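Glutathione S-transferase domain (Burkholderia graminis, PDB 4MF5) probably transfers glutathione to electrophilic substrates, as a dimeric member of the glutathione S-transferase superfamily related to Ure2p-like enzymes. Local coordinates at residues 41-46 / 96-101; 63-68 / 120-125. All coordinates share one frame; numbering follows the deposited sequence.

Interaction 1 (41-46 / 96-101); sequences ERLQLY and IIDPNG
Q44 and I97 face each other as an antiparallel hydrogen-bonded pair, joining strand 43-46 to strand 96-98; the two strand axes run at 177° and approach to 4.7 Å. The Q44 N to I97 O bond is 2.8 Å long and almost straight, while I97 N reaches Q44 O at 3.0 Å in the carbonyl plane. Next along, L45 and I96 form a non-hydrogen-bonded pair, where I96 CA makes a bent CA-H...O contact with Q44 O. On the face carrying L45 and I96, methyl CG2 of I96 receives L43 CD2 and L45 CD1, each 3.9 Å away. These branched aliphatic chains suit a face covered by helices 51-63 and 112-123. On the face of Q44 and I97, the ring of Y46 (chi1 -49°) leans toward the neighbouring strand, CE2 and OH meeting I97, with OH 3.6 Å from I97 CD1. The Q44 chain bends at chi2 (-70°), which carries its amide back to R42 O, bonded by NE2 at 2.9 Å; E68 and H70 hold the amide further. At the strand's end D98 OD1 accepts from N100 N in an Asx turn, while OD2 bonds to Y118 OH; just past it P99 sets CG and CD against the R42 backbone, CD 3.4 Å from R42 O. This is the antiparallel central strand pair of the thioredoxin-like domain of glutathione transferases.

Interaction 2 (63-68 / 120-125); sequences TGLPYE and ADKTGQ
With chi1 at 63°, T63 tucks OG1 between its backbone N and carbonyl carbon, which leaves CG2 beside the backbone N, facing the Q125 amide; Q125, extended beyond CG, lays that amide against CB and CG2 of the threonine. NE2 of Q125 stands 3.5 Å from T63 CB and makes a weak hydrogen bond to T63 O, also 3.5 Å long. A glutamine can offer its NH2 to T63 O in this way and perhaps to T123 OG1 as well, but that second bond is tentative, since it rests on one of two conformers of T123. T63 OG1 meanwhile turns back to M59 O within its own helix. Farther along, L65 and K122 cross at about a right angle: L65 CD1 touches K122 CE at 3.8 Å, and the last methylenes of the lysine, CD and CE, lie against the two leucine methyls while NZ continues to D98. G64 and G124 each follow a helix with positive phi, a conformation glycine accepts readily, and each lets the chain turn there. The contact thus joins two helix ends at the surface, that of helix 51-63 just before strand 67-71 and that of helix 112-123. L65 also packs on L60 and L43, while D121 bonds to Y135 of the second subunit.

Interactions 1 and 2 lie 11 Å apart, centre to centre, and meet chiefly at two places. K122 NZ of interaction 2 forms a salt bridge with D98 OD2 of interaction 1 at 2.8 Å, tying the end of helix 112-123 to the end of strand 95-98; Y118 shares that carboxylate oxygen. At the other place L43 O probably accepts a hydrogen bond from E68 N, also 2.8 Å, since strands 43-47 and 67-71 are parallel neighbours in the sheet. Neither contact binds glutathione: the Y46 side chain of interaction 1 is about 10 Å from the bound ligand and about 6 Å from the side chain of I93, which lines its pocket, whereas interaction 2 lies away from that site.

Interaction 1 (41-46 / 96-101)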
ATOM      1  N   GLU A  41      20.429 -21.776  -1.344  1.00 10.95           N
ATOM      2  CA  GLU A  41      21.253 -20.641  -1.010  1.00 10.95           C
ATOM      3  C   GLU A  41      20.803 -19.323  -1.641  1.00  9.63           C
ATOM      4  O   GLU A  41      21.369 -18.272  -1.332  1.00  9.61           O
ATOM      5  CB  GLU A  41      22.703 -20.920  -1.464  1.00 12.08           C
ATOM      6  CG  GLU A  41      23.002 -20.757  -2.965  1.00 13.42           C
ATOM      7  CD  GLU A  41      22.530 -21.860  -3.898  1.00 13.75           C
ATOM      8  OE1 GLU A  41      22.780 -21.652  -5.117  1.00 15.08           O
ATOM      9  OE2 GLU A  41      21.952 -22.889  -3.423  1.00 13.00           O
ATOM     10  N   ARG A  42      19.813 -19.404  -2.530  1.00  9.27           N
ATOM     11  CA  ARG A  42      19.294 -18.224  -3.224  1.00  9.04           C
ATOM     12  C   ARG A  42      17.928 -17.847  -2.682  1.00  8.91           C
ATOM     13  O   ARG A  42      17.132 -18.716  -2.316  1.00  9.76           O
ATOM     14  CB  ARG A  42      19.137 -18.499  -4.735  1.00 10.13           C
ATOM     15  CG  ARG A  42      20.433 -18.937  -5.391  1.00 10.34           C
ATOM     16  CD  ARG A  42      20.365 -19.243  -6.892  1.00 14.80           C
ATOM     17  NE  ARG A  42      21.597 -19.953  -7.285  1.00 15.37           N
ATOM     18  CZ  ARG A  42      21.857 -20.501  -8.476  1.00 16.11           C
ATOM     19  NH1 ARG A  42      20.981 -20.455  -9.448  1.00 17.74           N
ATOM     20  NH2 ARG A  42      23.016 -21.114  -8.693  1.00 18.47           N
ATOM     21  N   LEU A  43      17.639 -16.555  -2.678  1.00  8.51           N
ATOM     22  CA  LEU A  43      16.300 -16.079  -2.441  1.00  8.45           C
ATOM     23  C   LEU A  43      15.323 -16.851  -3.329  1.00  8.60           C
ATOM     24  O   LEU A  43      15.539 -17.012  -4.551  1.00  9.28           O
ATOM     25  CB  LEU A  43      16.250 -14.587  -2.729  1.00  8.53           C
ATOM     26  CG  LEU A  43      14.902 -13.900  -2.472  1.00  9.37           C
ATOM     27  CD1 LEU A  43      15.103 -12.463  -2.000  1.00 10.01           C
ATOM     28  CD2 LEU A  43      14.008 -13.942  -3.706  1.00  9.48           C
ATOM     29  N   GLN A  44      14.232 -17.323  -2.719  1.00  8.37           N
ATOM     30  CA  GLN A  44      13.202 -18.081  -3.410  1.00  8.35           C
ATOM     31  C   GLN A  44      12.057 -17.126  -3.733  1.00  8.30           C
ATOM     32  O   GLN A  44      11.542 -16.445  -2.850  1.00  8.59           O
ATOM     33  CB  GLN A  44      12.698 -19.184  -2.486  1.00  8.94           C
ATOM     34  CG  GLN A  44      13.800 -20.142  -2.013  1.00  9.79           C
ATOM     35  CD  GLN A  44      14.300 -21.017  -3.131  1.00  9.77           C
ATOM     36  OE1 GLN A  44      13.524 -21.753  -3.751  1.00 10.84           O
ATOM     37  NE2 GLN A  44      15.597 -20.957  -3.410  1.00  9.85           N
ATOM     38  N   LEU A  45      11.654 -17.103  -4.998  1.00  8.33           N
ATOM     39  CA  LEU A  45      10.561 -16.254  -5.475  1.00  8.22           C
ATOM     40  C   LEU A  45       9.421 -17.141  -5.942  1.00  8.51           C
ATOM     41  O   LEU A  45       9.617 -17.980  -6.814  1.00  9.36           O
ATOM     42  CB  LEU A  45      11.038 -15.383  -6.639  1.00  8.60           C
ATOM     43  CG  LEU A  45       9.954 -14.575  -7.339  1.00  8.78           C
ATOM     44  CD1 LEU A  45       9.347 -13.528  -6.414  1.00  9.68           C
ATOM     45  CD2 LEU A  45      10.497 -13.929  -8.603  1.00 10.25           C
ATOM     46  N   TYR A  46       8.226 -16.922  -5.385  1.00  8.11           N
ATOM     47  CA  TYR A  46       7.022 -17.679  -5.742  1.00  8.70           C
ATOM     48  C   TYR A  46       6.093 -16.675  -6.398  1.00  8.63           C
ATOM     49  O   TYR A  46       5.545 -15.794  -5.738  1.00  9.12           O
ATOM     50  CB  TYR A  46       6.426 -18.330  -4.502  1.00  9.21           C
ATOM     51  CG  TYR A  46       7.448 -19.095  -3.672  1.00  8.82           C
ATOM     52  CD1 TYR A  46       7.755 -20.428  -3.922  1.00  9.26           C
ATOM     53  CD2 TYR A  46       8.103 -18.459  -2.625  1.00  9.16           C
ATOM     54  CE1 TYR A  46       8.691 -21.096  -3.149  1.00  9.27           C
ATOM     55  CE2 TYR A  46       9.040 -19.123  -1.858  1.00  9.43           C
ATOM     56  CZ  TYR A  46       9.333 -20.438  -2.119  1.00  9.30           C
ATOM     57  OH  TYR A  46      10.261 -21.061  -1.320  1.00  9.90           O
ATOM     58  N   ILE A  96       8.213 -14.255  -1.171  1.00  7.74           N
ATOM     59  CA  ILE A  96       9.603 -14.693  -1.152  1.00  7.52           C
ATOM     60  C   ILE A  96       9.949 -15.396   0.146  1.00  7.99           C
ATOM     61  O   ILE A  96       9.319 -15.181   1.180  1.00  8.08           O
ATOM     62  CB  ILE A  96      10.589 -13.506  -1.362  1.00  8.26           C
ATOM     63  CG1 ILE A  96      10.522 -12.497  -0.217  1.00  8.60           C
ATOM     64  CG2 ILE A  96      10.370 -12.855  -2.715  1.00  8.33           C
ATOM     65  CD1 ILE A  96      11.703 -11.574  -0.125  1.00  9.87           C
ATOM     66  N   ILE A  97      11.011 -16.186   0.082  1.00  8.15           N
ATOM     67  CA  ILE A  97      11.780 -16.544   1.281  1.00  8.13           C
ATOM     68  C   ILE A  97      13.235 -16.245   0.975  1.00  7.87           C
ATOM     69  O   ILE A  97      13.804 -16.847   0.050  1.00  8.73           O
ATOM     70  CB  ILE A  97      11.639 -18.024   1.692  1.00  9.34           C
ATOM     71  CG1 ILE A  97      10.178 -18.356   2.040  1.00  9.30           C
ATOM     72  CG2 ILE A  97      12.554 -18.305   2.886  1.00 10.56           C
ATOM     73  CD1 ILE A  97       9.886 -19.839   2.079  1.00 10.99           C
ATOM     74  N   ASP A  98      13.819 -15.303   1.711  1.00  8.38           N
ATOM     75  CA  ASP A  98      15.252 -15.040   1.581  1.00  8.52           C
ATOM     76  C   ASP A  98      15.953 -15.934   2.595  1.00  9.31           C
ATOM     77  O   ASP A  98      15.809 -15.690   3.787  1.00  9.65           O
ATOM     78  CB  ASP A  98      15.578 -13.578   1.825  1.00  8.67           C
ATOM     79  CG  ASP A  98      17.040 -13.251   1.551  1.00  8.53           C
ATOM     80  OD1 ASP A  98      17.815 -14.206   1.263  1.00  9.52           O
ATOM     81  OD2 ASP A  98      17.398 -12.056   1.629  1.00  9.36           O
ATOM     82  N   PRO A  99      16.740 -16.952   2.163  1.00  9.18           N
ATOM     83  CA  PRO A  99      17.413 -17.808   3.145  1.00 10.42           C
ATOM     84  C   PRO A  99      18.419 -17.040   3.989  1.00 11.70           C
ATOM     85  O   PRO A  99      18.703 -17.441   5.123  1.00 15.64           O
ATOM     86  CB  PRO A  99      18.093 -18.863   2.277  1.00 11.38           C
ATOM     87  CG  PRO A  99      18.307 -18.203   0.968  1.00 11.24           C
ATOM     88  CD  PRO A  99      17.108 -17.320   0.781  1.00  9.89           C
ATOM     89  N   ASN A 100      18.959 -15.953   3.451  1.00 11.54           N
ATOM     90  CA  ASN A 100      19.889 -15.189   4.264  0.52 13.45           C
ATOM     91  C   ASN A 100      19.373 -13.804   4.530  1.00 10.65           C
ATOM     92  O   ASN A 100      19.700 -12.789   3.935  1.00 10.32           O
ATOM     93  CB  ASN A 100      21.271 -15.235   3.700  0.52 17.26           C
ATOM     94  CG  ASN A 100      21.806 -16.638   3.677  0.52 15.96           C
ATOM     95  OD1 ASN A 100      22.023 -17.183   2.613  0.52 17.33           O
ATOM     96  ND2 ASN A 100      21.977 -17.246   4.839  0.52 18.74           N
ATOM     97  N   GLY A 101      18.457 -13.815   5.490  1.00 10.70           N
ATOM     98  CA  GLY A 101      17.737 -12.629   5.864  1.00 10.13           C
ATOM     99  C   GLY A 101      18.376 -11.866   7.004  1.00 10.96           C
ATOM    100  O   GLY A 101      19.469 -12.202   7.493  1.00 11.87           O
TER

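Interaction 2 (63-68 / 120-125)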
ATOM      1  N   THR A  63      18.973  -5.391  -9.340  1.00 10.48           N
ATOM      2  CA  THR A  63      19.992  -5.426  -8.309  1.00 11.43           C
ATOM      3  C   THR A  63      20.996  -6.542  -8.519  1.00 11.39           C
ATOM      4  O   THR A  63      22.032  -6.532  -7.877  1.00 14.08           O
ATOM      5  CB  THR A  63      19.401  -5.567  -6.902  1.00 12.83           C
ATOM      6  OG1 THR A  63      18.700  -6.814  -6.787  1.00 13.16           O
ATOM      7  CG2 THR A  63      18.518  -4.373  -6.560  1.00 14.73           C
ATOM      8  N   GLY A  64      20.673  -7.520  -9.360  1.00 10.93           N
ATOM      9  CA  GLY A  64      21.531  -8.661  -9.599  1.00 11.71           C
ATOM     10  C   GLY A  64      21.543  -9.682  -8.475  1.00 10.37           C
ATOM     11  O   GLY A  64      22.390 -10.583  -8.487  1.00 11.90           O
ATOM     12  N   LEU A  65      20.632  -9.583  -7.512  1.00  8.98           N
ATOM     13  CA  LEU A  65      20.626 -10.545  -6.443  1.00  8.80           C
ATOM     14  C   LEU A  65      20.229 -11.910  -6.995  1.00  8.83           C
ATOM     15  O   LEU A  65      19.208 -12.025  -7.671  1.00  9.82           O
ATOM     16  CB  LEU A  65      19.612 -10.134  -5.379  1.00  9.38           C
ATOM     17  CG  LEU A  65      19.646 -10.940  -4.087  1.00  9.86           C
ATOM     18  CD1 LEU A  65      20.865 -10.601  -3.263  1.00 10.45           C
ATOM     19  CD2 LEU A  65      18.393 -10.704  -3.264  1.00 11.46           C
ATOM     20  N   PRO A  66      20.970 -12.986  -6.667  1.00  8.82           N
ATOM     21  CA  PRO A  66      20.543 -14.296  -7.169  1.00  8.55           C
ATOM     22  C   PRO A  66      19.172 -14.682  -6.644  1.00  8.37           C
ATOM     23  O   PRO A  66      18.830 -14.399  -5.491  1.00  8.81           O
ATOM     24  CB  PRO A  66      21.625 -15.242  -6.622  1.00  9.14           C
ATOM     25  CG  PRO A  66      22.835 -14.353  -6.445  1.00  9.64           C
ATOM     26  CD  PRO A  66      22.268 -13.054  -5.967  1.00  9.11           C
ATOM     27  N   TYR A  67      18.409 -15.368  -7.472  1.00  8.34           N
ATOM     28  CA  TYR A  67      17.123 -15.864  -7.013  1.00  8.61           C
ATOM     29  C   TYR A  67      16.733 -17.102  -7.772  1.00  9.00           C
ATOM     30  O   TYR A  67      17.219 -17.356  -8.885  1.00 10.27           O
ATOM     31  CB  TYR A  67      16.043 -14.786  -7.118  1.00  8.76           C
ATOM     32  CG  TYR A  67      15.618 -14.387  -8.513  1.00  8.76           C
ATOM     33  CD1 TYR A  67      16.411 -13.539  -9.282  1.00  9.07           C
ATOM     34  CD2 TYR A  67      14.420 -14.828  -9.054  1.00  9.71           C
ATOM     35  CE1 TYR A  67      16.010 -13.112 -10.542  1.00  9.51           C
ATOM     36  CE2 TYR A  67      14.013 -14.425 -10.316  1.00 10.58           C
ATOM     37  CZ  TYR A  67      14.801 -13.572 -11.051  1.00 10.12           C
ATOM     38  OH  TYR A  67      14.349 -13.173 -12.288  1.00 11.41           O
ATOM     39  N   GLU A  68      15.835 -17.873  -7.176  1.00  9.54           N
ATOM     40  CA  GLU A  68      15.288 -19.073  -7.772  1.00  9.74           C
ATOM     41  C   GLU A  68      13.799 -18.868  -7.968  1.00  9.69           C
ATOM     42  O   GLU A  68      13.059 -18.818  -6.991  1.00  9.55           O
ATOM     43  CB  GLU A  68      15.534 -20.291  -6.879  1.00 10.34           C
ATOM     44  CG  GLU A  68      15.041 -21.583  -7.507  1.00 10.61           C
ATOM     45  CD  GLU A  68      15.332 -22.830  -6.717  1.00 11.09           C
ATOM     46  OE1 GLU A  68      16.056 -22.748  -5.712  1.00 10.87           O
ATOM     47  OE2 GLU A  68      14.813 -23.904  -7.115  1.00 12.21           O
ATOM     48  N   ALA A 120      15.592  -3.337  -1.416  1.00  7.84           N
ATOM     49  CA  ALA A 120      16.362  -2.106  -1.516  1.00  8.48           C
ATOM     50  C   ALA A 120      17.270  -1.973  -0.294  1.00  8.79           C
ATOM     51  O   ALA A 120      18.432  -1.589  -0.405  1.00 10.30           O
ATOM     52  CB  ALA A 120      15.439  -0.912  -1.643  1.00  9.16           C
ATOM     53  N   ASP A 121      16.728  -2.270   0.872  1.00  8.46           N
ATOM     54  CA  ASP A 121      17.503  -2.190   2.111  1.00  8.72           C
ATOM     55  C   ASP A 121      18.599  -3.242   2.156  1.00  8.51           C
ATOM     56  O   ASP A 121      19.699  -2.976   2.630  1.00  9.42           O
ATOM     57  CB  ASP A 121      16.601  -2.383   3.328  1.00  9.28           C
ATOM     58  CG  ASP A 121      15.695  -1.217   3.609  1.00 10.07           C
ATOM     59  OD1 ASP A 121      15.851  -0.139   3.004  1.00 11.65           O
ATOM     60  OD2 ASP A 121      14.805  -1.408   4.473  1.00 11.48           O
ATOM     61  N   LYS A 122      18.284  -4.461   1.714  1.00  8.55           N
ATOM     62  CA  LYS A 122      19.214  -5.571   1.844  1.00  8.62           C
ATOM     63  C   LYS A 122      20.534  -5.277   1.176  1.00 10.06           C
ATOM     64  O   LYS A 122      21.592  -5.567   1.727  1.00 11.17           O
ATOM     65  CB  LYS A 122      18.606  -6.838   1.237  1.00  8.98           C
ATOM     66  CG  LYS A 122      19.512  -8.055   1.289  1.00  9.07           C
ATOM     67  CD  LYS A 122      19.021  -9.180   0.402  1.00  9.56           C
ATOM     68  CE  LYS A 122      19.997 -10.358   0.378  1.00  9.64           C
ATOM     69  NZ  LYS A 122      20.010 -11.120   1.648  1.00  9.27           N
ATOM     70  N   THR A 123      20.455  -4.702  -0.024  1.00 10.74           N
ATOM     71  CA  THR A 123      21.743  -4.443  -0.686  0.52 10.55           C
ATOM     72  C   THR A 123      21.975  -2.979  -0.996  1.00 11.17           C
ATOM     73  O   THR A 123      22.978  -2.646  -1.619  1.00 12.25           O
ATOM     74  CB  THR A 123      21.914  -5.258  -1.964  0.52  8.86           C
ATOM     75  OG1 THR A 123      20.883  -4.876  -2.881  0.52 10.87           O
ATOM     76  CG2 THR A 123      21.845  -6.747  -1.699  0.52 11.54           C
ATOM     77  N   GLY A 124      21.177  -2.101  -0.403  1.00 10.26           N
ATOM     78  CA  GLY A 124      21.456  -0.667  -0.489  1.00 11.63           C
ATOM     79  C   GLY A 124      21.358  -0.161  -1.914  1.00 11.95           C
ATOM     80  O   GLY A 124      22.236   0.577  -2.374  1.00 16.72           O
ATOM     81  N   GLN A 125      20.338  -0.575  -2.643  1.00  9.91           N
ATOM     82  CA  GLN A 125      20.150  -0.159  -4.026  1.00 10.13           C
ATOM     83  C   GLN A 125      18.724   0.281  -4.286  1.00 10.11           C
ATOM     84  O   GLN A 125      17.794  -0.318  -3.766  1.00 11.49           O
ATOM     85  CB  GLN A 125      20.472  -1.319  -4.982  1.00 12.50           C
ATOM     86  CG  GLN A 125      21.905  -1.765  -4.961  1.00 13.87           C
ATOM     87  CD  GLN A 125      22.091  -2.899  -5.933  1.00 21.28           C
ATOM     88  OE1 GLN A 125      22.064  -2.696  -7.168  1.00 22.31           O
ATOM     89  NE2 GLN A 125      22.238  -4.114  -5.402  1.00 18.44           N
TER